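Long-range contacts in putative carbohydrate-active enzyme (Uncultured organism, PDB 5WH8), which probably hydrolyses O-glycosidic bonds as the family 5 (cellulase) catalytic module of a longer multi-modular protein: residues Arg64-Thr69 against Asp107-Asn112; Tyr103-Trp108 against Leu143-Asn148; His209-Thr214 against Thr241-Asp246. All blocks are in the same frame, centred on the assembly; numbering follows the deposited sequence.

In the fold
All three contacts belong to one eight-stranded parallel barrel, the TIM-barrel fold of glycoside hydrolase family 5. Interactions 1 and 2 share D107 and W108 on strand 103-109, which lies between strands 62-68 and 142-145; their centres are about 8 Å apart, and the first ends along the chain on the strand where the second begins. Interaction 3 follows later, joining the end of strand 204-211 to the loop after strand 233-239, with its centre about 18 Å and 21 Å from those of interactions 1 and 2. A salt bridge from R64 NE to E145 OE1 (2.8 Å) spans strand 103-109, joining its flanking strands; R64 probably also bonds N148, while H209 packs against R64 and N148.

Interaction 1 (Arg64-Thr69 against Asp107-Asn112); sequences RLAIYT and DWHVLN
The R64 guanidinium, carried by a chain extended to NE with CG anti to the backbone N (chi1 173°), lies with one face under D107 OD2, 3.1 Å above the plane. OD2 stands over the face, not in the plane, so the 3.2 Å salt bridge from R64 NH2 to D107 OD2 works by charge alone; the planes are 14° apart, and the N-H groups serve E145, E237 and N148. The H109 ring has A66 CB over one face, 4.1 Å from its centroid, while R64 NH1 and a water lie at its edge. H109 CD2 sits over one face of the Y68 ring, the planes oblique at 45°. W108 takes T69 CG2 over the five-membered ring, 3.6 Å from the centroid, a CH-pi contact.

H109 ND1 donates to the syn side of D107 OD2 at 2.7 Å, which fixes the rotation of the imidazole. H109 NE2 and Y68 OH share the edge water (2.6 Å and 2.8 Å). I67 bonds strand 103-109 twice: N to D107 O, and O from H109 N at 2.9 Å. A66, I67 and Y68 pair with D107, W108 and H109, parallel neighbours of a beta-alpha-beta crossover through helix 83-100 in a TIM barrel.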
loop_
_atom_site.group_PDB
_atom_site.type_symbol
_atom_site.label_atom_id
_atom_site.label_comp_id
_atom_site.label_asym_id
_atom_site.label_seq_id
_atom_site.Cartn_x
_atom_site.Cartn_y
_atom_site.Cartn_z
ATOM N N ARG A 64 -3.004 3.786 2.264
ATOM C CA ARG A 64 -1.623 3.400 2.555
ATOM C C ARG A 64 -0.868 4.550 3.224
ATOM O O ARG A 64 -0.854 5.668 2.722
ATOM C CB ARG A 64 -0.939 2.967 1.252
ATOM C CG ARG A 64 0.555 2.685 1.343
ATOM C CD ARG A 64 0.994 2.285 -0.030
ATOM N NE ARG A 64 2.350 1.785 -0.240
ATOM C CZ ARG A 64 3.303 2.398 -0.945
ATOM N NH1 ARG A 64 3.166 3.638 -1.406
ATOM N NH2 ARG A 64 4.433 1.763 -1.167
ATOM N N LEU A 65 -0.236 4.226 4.354
ATOM C CA LEU A 65 0.566 5.151 5.130
ATOM C C LEU A 65 2.027 4.970 4.730
ATOM O O LEU A 65 2.689 4.031 5.162
ATOM C CB LEU A 65 0.360 4.906 6.641
ATOM C CG LEU A 65 -1.075 4.976 7.153
ATOM C CD1 LEU A 65 -1.091 4.540 8.597
ATOM C CD2 LEU A 65 -1.667 6.343 7.011
ATOM N N ALA A 66 2.508 5.880 3.894
ATOM C CA ALA A 66 3.893 5.837 3.421
ATOM C C ALA A 66 4.799 6.498 4.450
ATOM O O ALA A 66 4.887 7.727 4.513
ATOM C CB ALA A 66 4.022 6.540 2.076
ATOM N N ILE A 67 5.461 5.660 5.243
ATOM C CA ILE A 67 6.310 6.105 6.343
ATOM C C ILE A 67 7.759 6.137 5.852
ATOM O O ILE A 67 8.455 5.132 5.890
ATOM C CB ILE A 67 6.139 5.170 7.549
ATOM C CG1 ILE A 67 4.679 5.177 8.011
ATOM C CG2 ILE A 67 7.044 5.581 8.711
ATOM C CD1 ILE A 67 4.231 3.857 8.521
ATOM N N TYR A 68 8.177 7.276 5.307
ATOM C CA TYR A 68 9.535 7.381 4.781
ATOM C C TYR A 68 10.525 7.085 5.884
ATOM O O TYR A 68 10.325 7.542 7.010
ATOM C CB TYR A 68 9.820 8.772 4.231
ATOM C CG TYR A 68 9.426 8.983 2.786
ATOM C CD1 TYR A 68 8.094 9.088 2.422
ATOM C CD2 TYR A 68 10.396 9.124 1.800
ATOM C CE1 TYR A 68 7.734 9.321 1.109
ATOM C CE2 TYR A 68 10.045 9.343 0.489
ATOM C CZ TYR A 68 8.716 9.449 0.152
ATOM O OH TYR A 68 8.367 9.688 -1.170
ATOM N N THR A 69 11.581 6.334 5.575
ATOM C CA THR A 69 12.587 6.040 6.579
ATOM C C THR A 69 13.641 7.139 6.576
ATOM O O THR A 69 14.170 7.516 7.629
ATOM C CB THR A 69 13.238 4.661 6.344
ATOM O OG1 THR A 69 13.961 4.665 5.111
ATOM C CG2 THR A 69 12.197 3.559 6.321
ATOM N N ASP A 107 3.234 1.102 5.692
ATOM C CA ASP A 107 4.333 0.936 4.719
ATOM C C ASP A 107 5.649 1.526 5.241
ATOM O O ASP A 107 5.783 2.746 5.422
ATOM C CB ASP A 107 3.884 1.575 3.390
ATOM C CG ASP A 107 5.030 1.989 2.477
ATOM O OD1 ASP A 107 6.095 1.332 2.428
ATOM O OD2 ASP A 107 4.826 3.010 1.767
ATOM N N TRP A 108 6.602 0.639 5.536
ATOM C CA TRP A 108 7.972 1.029 5.896
ATOM C C TRP A 108 8.675 1.419 4.592
ATOM O O TRP A 108 9.144 0.566 3.809
ATOM C CB TRP A 108 8.666 -0.124 6.618
ATOM C CG TRP A 108 10.072 0.129 7.117
ATOM C CD1 TRP A 108 11.236 -0.400 6.611
ATOM C CD2 TRP A 108 10.458 0.937 8.244
ATOM N NE1 TRP A 108 12.315 0.023 7.358
ATOM C CE2 TRP A 108 11.863 0.846 8.361
ATOM C CE3 TRP A 108 9.748 1.727 9.158
ATOM C CZ2 TRP A 108 12.574 1.528 9.346
ATOM C CZ3 TRP A 108 10.449 2.392 10.143
ATOM C CH2 TRP A 108 11.849 2.301 10.225
ATOM N N HIS A 109 8.702 2.720 4.336
ATOM C CA HIS A 109 8.877 3.235 2.968
ATOM C C HIS A 109 10.338 3.508 2.662
ATOM O O HIS A 109 10.757 4.662 2.610
ATOM C CB HIS A 109 8.010 4.497 2.780
ATOM C CG HIS A 109 7.783 4.921 1.347
ATOM N ND1 HIS A 109 6.770 4.390 0.577
ATOM C CD2 HIS A 109 8.366 5.879 0.578
ATOM C CE1 HIS A 109 6.746 4.983 -0.604
ATOM N NE2 HIS A 109 7.708 5.891 -0.634
ATOM N N VAL A 110 11.099 2.423 2.476
ATOM C CA VAL A 110 12.506 2.502 2.043
ATOM C C VAL A 110 12.571 2.991 0.593
ATOM O O VAL A 110 11.709 2.645 -0.220
ATOM C CB VAL A 110 13.242 1.152 2.176
ATOM C CG1 VAL A 110 13.138 0.605 3.576
ATOM C CG2 VAL A 110 12.749 0.132 1.191
ATOM N N LEU A 111 13.569 3.820 0.290
ATOM C CA LEU A 111 13.756 4.324 -1.056
ATOM C C LEU A 111 15.183 4.849 -1.293
ATOM O O LEU A 111 15.978 4.188 -1.959
ATOM C CB LEU A 111 12.720 5.409 -1.338
ATOM C CG LEU A 111 12.662 6.002 -2.750
ATOM C CD1 LEU A 111 12.413 4.933 -3.824
ATOM C CD2 LEU A 111 11.592 7.065 -2.756
ATOM N N ASN A 112 15.504 6.016 -0.725
ATOM C CA ASN A 112 16.754 6.723 -1.042
ATOM C C ASN A 112 17.716 6.819 0.151
ATOM O O ASN A 112 17.446 6.290 1.227
ATOM C CB ASN A 112 16.456 8.152 -1.545
ATOM C CG ASN A 112 15.729 8.183 -2.887
ATOM O OD1 ASN A 112 16.025 7.403 -3.800
ATOM N ND2 ASN A 112 14.771 9.104 -3.013
HETATM O O HOH W 1 7.890 7.430 -2.725
HETATM O O HOH W 2 12.999 6.327 2.789
#

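Interaction 2 (Tyr103-Trp108 against Leu143-Asn148); sequences YCIIDW and LYEICN
D107 and E145 run side by side and point the same way, their carboxylates stacked with planes 25° apart. D107 OD1 and E145 OE1 are 3.9 Å from each other, two like charges brought close by the parallel pairing of their residues, and E145 OE1 also lies 3.4 Å from D107 CB. The R64 salt bridge to E145 OE1 probably offsets the like charges, and T236 OG1 hydrogen-bonds E145 OE2. The glutamate reaches this place as an extended chain, CG anti to the backbone N (chi1 -179°), and its terminal OE1 lies 3.4 Å from I105 CG2. N148 crosses D107 obliquely, with amide and carboxylate planes 53° apart and N148 CB 3.4 Å from D107 OD1; the amide oxygen of N148 turns to R64.

Across the sheet, I106 and Y144 also point the same way, and I106 CD1 meets the edge of the tyrosine ring at CE1, 4.1 Å off. That ring ends in a bond to D175, and I106 itself packs on helix 122-135. Near the start of the pair, L143 CD1 touches Y103 CB.

Five backbone bonds hold the strands in register. The ladder runs from L143 N to C104 O as far as W108 N to E145 O, 2.9 Å, and N148 N to W108 O extends it past the end of strand 142-145. D107 and E145 share one face with I105 and L143; I106 and Y144 lie on the other, packed against helices. These are the two sides of a TIM-barrel wall, and the unit is a beta-alpha-beta crossover through helix 122-135.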
loop_
_atom_site.group_PDB
_atom_site.type_symbol
_atom_site.label_atom_id
_atom_site.label_comp_id
_atom_site.label_asym_id
_atom_site.label_seq_id
_atom_site.Cartn_x
_atom_site.Cartn_y
_atom_site.Cartn_z
ATOM N N TYR A 103 -9.397 -0.778 4.888
ATOM C CA TYR A 103 -8.121 -1.446 5.121
ATOM C C TYR A 103 -6.997 -0.391 5.181
ATOM O O TYR A 103 -7.102 0.709 4.617
ATOM C CB TYR A 103 -7.880 -2.533 4.036
ATOM C CG TYR A 103 -8.895 -3.644 4.160
ATOM C CD1 TYR A 103 -8.706 -4.676 5.078
ATOM C CD2 TYR A 103 -10.095 -3.606 3.452
ATOM C CE1 TYR A 103 -9.657 -5.647 5.258
ATOM C CE2 TYR A 103 -11.045 -4.587 3.616
ATOM C CZ TYR A 103 -10.817 -5.598 4.522
ATOM O OH TYR A 103 -11.802 -6.546 4.685
ATOM N N CYS A 104 -5.928 -0.725 5.903
ATOM C CA CYS A 104 -4.833 0.210 6.134
ATOM C C CYS A 104 -3.506 -0.490 5.939
ATOM O O CYS A 104 -3.211 -1.442 6.662
ATOM C CB CYS A 104 -4.920 0.800 7.540
ATOM S SG CYS A 104 -3.665 2.020 7.935
ATOM N N ILE A 105 -2.704 0.005 5.000
ATOM C CA ILE A 105 -1.340 -0.500 4.817
ATOM C C ILE A 105 -0.378 0.370 5.598
ATOM O O ILE A 105 -0.330 1.595 5.379
ATOM C CB ILE A 105 -0.896 -0.512 3.347
ATOM C CG1 ILE A 105 -1.811 -1.389 2.501
ATOM C CG2 ILE A 105 0.524 -1.034 3.237
ATOM C CD1 ILE A 105 -1.550 -1.300 0.996
ATOM N N ILE A 106 0.368 -0.263 6.506
ATOM C CA ILE A 106 1.492 0.350 7.199
ATOM C C ILE A 106 2.717 0.064 6.351
ATOM O O ILE A 106 3.157 -1.101 6.255
ATOM C CB ILE A 106 1.649 -0.224 8.629
ATOM C CG1 ILE A 106 0.372 0.038 9.440
ATOM C CG2 ILE A 106 2.875 0.384 9.322
ATOM C CD1 ILE A 106 0.390 -0.548 10.866
ATOM N N ASP A 107 3.234 1.102 5.692
ATOM C CA ASP A 107 4.333 0.936 4.719
ATOM C C ASP A 107 5.649 1.526 5.241
ATOM O O ASP A 107 5.783 2.746 5.422
ATOM C CB ASP A 107 3.884 1.575 3.390
ATOM C CG ASP A 107 5.030 1.989 2.477
ATOM O OD1 ASP A 107 6.095 1.332 2.428
ATOM O OD2 ASP A 107 4.826 3.010 1.767
ATOM N N TRP A 108 6.602 0.639 5.536
ATOM C CA TRP A 108 7.972 1.029 5.896
ATOM C C TRP A 108 8.675 1.419 4.592
ATOM O O TRP A 108 9.144 0.566 3.809
ATOM C CB TRP A 108 8.666 -0.124 6.618
ATOM C CG TRP A 108 10.072 0.129 7.117
ATOM C CD1 TRP A 108 11.236 -0.400 6.611
ATOM C CD2 TRP A 108 10.458 0.937 8.244
ATOM N NE1 TRP A 108 12.315 0.023 7.358
ATOM C CE2 TRP A 108 11.863 0.846 8.361
ATOM C CE3 TRP A 108 9.748 1.727 9.158
ATOM C CZ2 TRP A 108 12.574 1.528 9.346
ATOM C CZ3 TRP A 108 10.449 2.392 10.143
ATOM C CH2 TRP A 108 11.849 2.301 10.225
ATOM N N LEU A 143 -2.570 -4.257 6.997
ATOM C CA LEU A 143 -1.621 -5.069 6.222
ATOM C C LEU A 143 -0.240 -4.468 6.445
ATOM O O LEU A 143 -0.125 -3.253 6.573
ATOM C CB LEU A 143 -1.935 -5.090 4.721
ATOM C CG LEU A 143 -3.273 -5.714 4.301
ATOM C CD1 LEU A 143 -4.382 -4.691 4.432
ATOM C CD2 LEU A 143 -3.237 -6.220 2.869
ATOM N N TYR A 144 0.799 -5.303 6.476
ATOM C CA TYR A 144 2.159 -4.856 6.798
ATOM C C TYR A 144 3.065 -4.882 5.552
ATOM O O TYR A 144 3.419 -5.954 5.047
ATOM C CB TYR A 144 2.740 -5.756 7.923
ATOM C CG TYR A 144 1.933 -5.795 9.232
ATOM C CD1 TYR A 144 1.366 -4.634 9.775
ATOM C CD2 TYR A 144 1.783 -6.990 9.940
ATOM C CE1 TYR A 144 0.678 -4.678 10.982
ATOM C CE2 TYR A 144 1.087 -7.044 11.117
ATOM C CZ TYR A 144 0.530 -5.885 11.638
ATOM O OH TYR A 144 -0.141 -5.934 12.840
ATOM N N GLU A 145 3.433 -3.702 5.040
ATOM C CA GLU A 145 4.314 -3.585 3.875
ATOM C C GLU A 145 5.728 -3.283 4.391
ATOM O O GLU A 145 6.030 -2.145 4.760
ATOM C CB GLU A 145 3.800 -2.494 2.918
ATOM C CG GLU A 145 4.649 -2.306 1.658
ATOM C CD GLU A 145 4.064 -1.334 0.646
ATOM O OE1 GLU A 145 3.049 -0.673 0.955
ATOM O OE2 GLU A 145 4.654 -1.202 -0.454
ATOM N N ILE A 146 6.581 -4.310 4.440
ATOM C CA ILE A 146 7.803 -4.267 5.248
ATOM C C ILE A 146 8.991 -3.515 4.584
ATOM O O ILE A 146 9.945 -3.165 5.301
ATOM C CB ILE A 146 8.231 -5.723 5.682
ATOM C CG1 ILE A 146 8.376 -6.655 4.468
ATOM C CG2 ILE A 146 7.231 -6.288 6.689
ATOM C CD1 ILE A 146 9.118 -7.990 4.789
ATOM N N CYS A 147 8.947 -3.280 3.270
ATOM C CA CYS A 147 9.984 -2.493 2.555
ATOM C C CYS A 147 9.530 -2.043 1.154
ATOM O O CYS A 147 9.693 -2.753 0.172
ATOM C CB CYS A 147 11.309 -3.284 2.430
ATOM S SG CYS A 147 11.175 -4.964 1.766
ATOM N N ASN A 148 9.012 -0.825 1.082
ATOM C CA ASN A 148 8.472 -0.226 -0.158
ATOM C C ASN A 148 9.150 -0.609 -1.499
ATOM O O ASN A 148 8.566 -1.350 -2.321
ATOM C CB ASN A 148 8.519 1.302 0.026
ATOM C CG ASN A 148 8.185 2.081 -1.236
ATOM O OD1 ASN A 148 7.156 1.853 -1.865
ATOM N ND2 ASN A 148 9.054 3.028 -1.597
#

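Interaction 3 (His209-Thr214 against Thr241-Asp246); sequences HFYSGT and TQASGD. With EDO (1,2-ethanediol), chain L.
T214 OG1 is gripped from two directions: A243 N donates to it at 2.9 Å, with an N-H...O angle of 143°, and a water lies 2.8 Å away. The same water accepts from Q242 NE2 at 2.7 Å, so the threonine hydroxyl ties the loop 241-246 both directly and through solvent. OG1 is anti to the carbonyl carbon of T214 (chi1 -57°), which places it 3.2 Å from Q242 CA.

Q242 O is held in a comparable way within its own loop, T241 OG1 and G245 N reaching it from opposite faces of the carbonyl plane; the second bond closes the type I turn from Q242 to G245. T241 O receives G213 N at 3.0 Å, the donor standing 66° out of the carbonyl plane, well off any lone-pair direction. G213, with no side chain, brings its CA to 4.0 Å from that of Q242.

Y211 packs against A243, its CG 3.6 Å from A243 CA. T241 O lies at the edge of the tyrosine ring, in plane and 3.3 Å from Y211 CB, while A243 O stands over one face. The tyrosine hydroxyl bonds E237, and an ethanediol molecule, probably from the crystallisation liquor, lies beside it and forms a weak bond to A243 O.

Y211 closes strand 204-211, and the 241-246 loop leaves strand 233-239 on its way to helix 251-263; F210 and S212, bonded to G239 through their backbones, pack on that helix at M261 and C254.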
loop_
_atom_site.group_PDB
_atom_site.type_symbol
_atom_site.label_atom_id
_atom_site.label_comp_id
_atom_site.label_asym_id
_atom_site.label_seq_id
_atom_site.Cartn_x
_atom_site.Cartn_y
_atom_site.Cartn_z
ATOM N N HIS A 209 5.211 -2.418 -8.471
ATOM C CA HIS A 209 4.985 -0.974 -8.664
ATOM C C HIS A 209 5.163 -0.608 -10.136
ATOM O O HIS A 209 6.144 -1.025 -10.778
ATOM C CB HIS A 209 5.945 -0.124 -7.841
ATOM C CG HIS A 209 5.630 -0.089 -6.376
ATOM N ND1 HIS A 209 6.367 0.660 -5.490
ATOM C CD2 HIS A 209 4.666 -0.692 -5.645
ATOM C CE1 HIS A 209 5.887 0.507 -4.275
ATOM N NE2 HIS A 209 4.857 -0.323 -4.334
ATOM N N PHE A 210 4.225 0.171 -10.672
ATOM C CA PHE A 210 4.351 0.661 -12.049
ATOM C C PHE A 210 3.939 2.106 -12.157
ATOM O O PHE A 210 3.153 2.589 -11.354
ATOM C CB PHE A 210 3.524 -0.193 -13.039
ATOM C CG PHE A 210 2.024 0.043 -12.983
ATOM C CD1 PHE A 210 1.450 1.060 -13.737
ATOM C CD2 PHE A 210 1.176 -0.758 -12.229
ATOM C CE1 PHE A 210 0.096 1.320 -13.694
ATOM C CE2 PHE A 210 -0.192 -0.491 -12.194
ATOM C CZ PHE A 210 -0.721 0.542 -12.944
ATOM N N TYR A 211 4.478 2.768 -13.178
ATOM C CA TYR A 211 4.127 4.135 -13.527
ATOM C C TYR A 211 3.820 4.133 -15.036
ATOM O O TYR A 211 4.648 3.719 -15.847
ATOM C CB TYR A 211 5.257 5.112 -13.125
ATOM C CG TYR A 211 5.149 5.502 -11.671
ATOM C CD1 TYR A 211 5.553 4.638 -10.670
ATOM C CD2 TYR A 211 4.553 6.707 -11.314
ATOM C CE1 TYR A 211 5.391 4.968 -9.322
ATOM C CE2 TYR A 211 4.385 7.052 -9.990
ATOM C CZ TYR A 211 4.805 6.187 -9.002
ATOM O OH TYR A 211 4.590 6.548 -7.688
ATOM N N SER A 212 2.612 4.554 -15.398
ATOM C CA SER A 212 2.100 4.293 -16.747
ATOM C C SER A 212 2.832 5.079 -17.845
ATOM O O SER A 212 2.713 4.739 -19.027
ATOM C CB SER A 212 0.594 4.559 -16.804
ATOM O OG SER A 212 0.277 5.908 -16.706
ATOM N N GLY A 213 3.600 6.085 -17.467
ATOM C CA GLY A 213 4.452 6.785 -18.417
ATOM C C GLY A 213 5.819 6.162 -18.635
ATOM O O GLY A 213 6.596 6.626 -19.495
ATOM N N THR A 214 6.103 5.076 -17.904
ATOM C CA THR A 214 7.421 4.474 -17.867
ATOM C C THR A 214 7.371 2.966 -18.146
ATOM O O THR A 214 8.189 2.447 -18.902
ATOM C CB THR A 214 8.075 4.725 -16.497
ATOM O OG1 THR A 214 8.117 6.151 -16.257
ATOM C CG2 THR A 214 9.480 4.173 -16.430
ATOM N N THR A 241 1.723 8.946 -14.278
ATOM C CA THR A 241 2.811 9.720 -14.865
ATOM C C THR A 241 4.010 8.813 -15.151
ATOM O O THR A 241 3.967 7.596 -14.909
ATOM C CB THR A 241 3.238 10.828 -13.892
ATOM O OG1 THR A 241 3.615 10.199 -12.659
ATOM C CG2 THR A 241 2.122 11.810 -13.643
ATOM N N GLN A 242 5.094 9.395 -15.657
ATOM C CA GLN A 242 6.389 8.752 -15.556
ATOM C C GLN A 242 6.786 8.569 -14.074
ATOM O O GLN A 242 6.212 9.190 -13.159
ATOM C CB GLN A 242 7.451 9.568 -16.304
ATOM C CG GLN A 242 7.193 9.652 -17.809
ATOM C CD GLN A 242 8.298 10.358 -18.544
ATOM O OE1 GLN A 242 8.079 11.416 -19.171
ATOM N NE2 GLN A 242 9.482 9.799 -18.500
ATOM N N ALA A 243 7.780 7.719 -13.845
ATOM C CA ALA A 243 8.151 7.325 -12.492
ATOM C C ALA A 243 8.598 8.444 -11.532
ATOM O O ALA A 243 8.582 8.250 -10.319
ATOM C CB ALA A 243 9.237 6.260 -12.571
ATOM N N SER A 244 8.996 9.610 -12.058
ATOM C CA SER A 244 9.345 10.753 -11.215
ATOM C C SER A 244 8.153 11.366 -10.501
ATOM O O SER A 244 8.321 12.114 -9.550
ATOM C CB SER A 244 9.984 11.841 -12.064
ATOM O OG SER A 244 9.050 12.270 -13.031
ATOM N N GLY A 245 6.951 11.105 -10.994
ATOM C CA GLY A 245 5.744 11.652 -10.396
ATOM C C GLY A 245 5.266 12.981 -10.954
ATOM O O GLY A 245 4.272 13.532 -10.440
ATOM N N ASP A 246 5.920 13.490 -12.000
ATOM C CA ASP A 246 5.508 14.756 -12.630
ATOM C C ASP A 246 5.608 14.624 -14.156
ATOM O O ASP A 246 6.120 13.618 -14.656
ATOM C CB ASP A 246 6.372 15.928 -12.096
ATOM C CG ASP A 246 5.725 17.302 -12.273
ATOM O OD1 ASP A 246 4.544 17.414 -12.703
ATOM O OD2 ASP A 246 6.429 18.301 -11.939
HETATM C C1 EDO L . 6.977 7.900 -6.159
HETATM O O1 EDO L . 7.080 8.787 -7.290
HETATM C C2 EDO L . 8.271 8.016 -5.370
HETATM O O2 EDO L . 8.627 6.714 -4.848
HETATM O O HOH W 3 10.141 7.285 -17.788
#